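Local structure of RagB/SusD family nutrient uptake outer membrane protein (Bacteroides thetaiotaomicron, 7KV2) at residues Y143-I148 with E195-L200. The protein probably binds beta-glucan at the outer membrane of this gut bacterium, as a SusD-family surface glycan-binding protein with a role in nutrient uptake. Numbering follows the deposited sequence.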
# COMPACT_ATOMS: atom_id res chain seq x y z
N TYR A 143 -1.66 21.65 -12.11
CA TYR A 143 -1.57 21.74 -10.63
C TYR A 143 -2.83 21.14 -10.02
O TYR A 143 -2.76 20.42 -9.00
CB TYR A 143 -1.37 23.18 -10.16
CG TYR A 143 -0.14 23.87 -10.72
CD1 TYR A 143 0.96 23.15 -11.14
CD2 TYR A 143 -0.08 25.26 -10.82
CE1 TYR A 143 2.08 23.77 -11.68
CE2 TYR A 143 1.05 25.89 -11.33
CZ TYR A 143 2.12 25.15 -11.79
OH TYR A 143 3.25 25.72 -12.28
N GLU A 144 -3.98 21.49 -10.59
CA GLU A 144 -5.31 21.01 -10.18
C GLU A 144 -5.38 19.49 -10.36
O GLU A 144 -5.89 18.81 -9.46
CB GLU A 144 -6.40 21.60 -11.08
CG GLU A 144 -6.78 23.04 -10.73
CD GLU A 144 -7.87 23.67 -11.60
OE1 GLU A 144 -8.19 23.10 -12.68
OE2 GLU A 144 -8.40 24.72 -11.20
N ALA A 145 -4.95 18.98 -11.50
CA ALA A 145 -4.97 17.51 -11.77
C ALA A 145 -4.17 16.79 -10.67
O ALA A 145 -4.67 15.80 -10.16
CB ALA A 145 -4.44 17.22 -13.15
N GLN A 146 -3.00 17.29 -10.29
CA GLN A 146 -2.15 16.59 -9.28
C GLN A 146 -2.83 16.60 -7.91
O GLN A 146 -2.95 15.52 -7.26
CB GLN A 146 -0.76 17.21 -9.19
CG GLN A 146 0.04 17.15 -10.49
CD GLN A 146 1.33 17.91 -10.34
OE1 GLN A 146 2.24 17.47 -9.62
NE2 GLN A 146 1.42 19.08 -10.97
N VAL A 147 -3.26 17.78 -7.44
CA VAL A 147 -3.77 17.87 -6.05
C VAL A 147 -5.18 17.28 -5.96
O VAL A 147 -5.45 16.75 -4.91
CB VAL A 147 -3.66 19.28 -5.44
CG1 VAL A 147 -2.22 19.77 -5.50
CG2 VAL A 147 -4.62 20.28 -6.09
N ILE A 148 -6.04 17.30 -6.98
CA ILE A 148 -7.36 16.63 -6.85
C ILE A 148 -7.14 15.10 -6.82
O ILE A 148 -7.80 14.39 -6.05
CB ILE A 148 -8.33 17.06 -7.96
CG1 ILE A 148 -8.63 18.56 -7.92
CG2 ILE A 148 -9.60 16.23 -7.85
CD1 ILE A 148 -9.41 19.04 -9.15
N GLU A 195 -13.07 11.63 -12.30
CA GLU A 195 -13.66 11.91 -13.64
C GLU A 195 -13.19 13.30 -14.10
O GLU A 195 -12.76 13.45 -15.25
CB GLU A 195 -15.18 11.79 -13.59
CG GLU A 195 -15.65 10.35 -13.50
CD GLU A 195 -17.13 10.08 -13.21
OE1 GLU A 195 -17.86 11.02 -12.82
OE2 GLU A 195 -17.53 8.91 -13.34
N GLU A 196 -13.23 14.28 -13.20
CA GLU A 196 -12.83 15.68 -13.51
C GLU A 196 -11.35 15.74 -13.84
O GLU A 196 -10.97 16.50 -14.74
CB GLU A 196 -13.05 16.59 -12.31
CG GLU A 196 -14.50 16.87 -12.05
CD GLU A 196 -14.68 17.69 -10.78
OE1 GLU A 196 -13.68 18.31 -10.32
OE2 GLU A 196 -15.81 17.67 -10.25
N VAL A 197 -10.51 15.05 -13.07
CA VAL A 197 -9.05 15.05 -13.32
C VAL A 197 -8.82 14.42 -14.70
O VAL A 197 -7.98 14.93 -15.46
CB VAL A 197 -8.30 14.25 -12.23
CG1 VAL A 197 -6.94 13.84 -12.75
CG2 VAL A 197 -8.23 15.03 -10.95
N ILE A 198 -9.50 13.32 -14.99
CA ILE A 198 -9.30 12.61 -16.29
C ILE A 198 -9.70 13.58 -17.40
O ILE A 198 -8.98 13.67 -18.42
CB ILE A 198 -10.09 11.29 -16.31
CG1 ILE A 198 -9.45 10.27 -15.35
CG2 ILE A 198 -10.21 10.74 -17.72
CD1 ILE A 198 -10.31 9.07 -14.97
N GLN A 199 -10.81 14.29 -17.21
CA GLN A 199 -11.35 15.18 -18.27
C GLN A 199 -10.46 16.41 -18.45
O GLN A 199 -10.56 17.02 -19.52
CB GLN A 199 -12.79 15.55 -17.92
CG GLN A 199 -13.74 14.37 -18.00
CD GLN A 199 -15.09 14.71 -17.41
OE1 GLN A 199 -15.36 15.86 -17.10
NE2 GLN A 199 -15.93 13.71 -17.21
N LEU A 200 -9.64 16.81 -17.47
CA LEU A 200 -8.70 17.95 -17.68
C LEU A 200 -7.73 17.61 -18.83
O LEU A 200 -7.28 18.53 -19.52
CB LEU A 200 -7.95 18.30 -16.39
CG LEU A 200 -8.78 19.03 -15.33
CD1 LEU A 200 -8.03 19.07 -14.01
CD2 LEU A 200 -9.14 20.45 -15.77
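Val197 overlaps Ile148 and the backbone of Ala145 with its two methyls. CG2 comes within 3.6 Å of Ile148 CG2, the two side chains lying alongside and running opposite ways; Val197 CG2 also lies 3.7 Å from Ala145 O. Val197 CG1 stands anti to its own backbone N (chi1 160°), which puts CG2 beside that nitrogen; both methyls approach the Ala145 carbonyl oxygen from the same side, CG2 the nearer, and CG1 continues to 4.2 Å from Ala145 CB. One turn on, Leu200 spreads its fork over the start of the same residue: CD1 is 4.0 Å from Ala145 N, while CD2 lies 4.2 Å from Glu144 OE1, where the extended glutamate chain is roughly perpendicular to that of the leucine. Ile148 sends CG1 beside its backbone N (chi1 -62°), carrying CD1 toward the Glu196 carboxylate, with OE1 at a loose 4.5 Å. The seam is therefore apolar in the middle, with a glutamate from each helix along its more open side. The short side chain of Ala145 probably helps its CA to come 5.0 Å from that of Val197, and the axes of the two short segments run roughly antiparallel, at 153°. This pairing of helices 137-162 and 183-200 is consistent with the tetratricopeptide-like helical scaffold of SusD proteins. Beyond it, Leu203 of the following loop touches both Ala145 and Val197, and Val220 of helix 217-231 packs on Val197. Elsewhere on helix 137-162, Tyr143 packs on helices 43-53 and 110-130, and Val147 on helix 110-130.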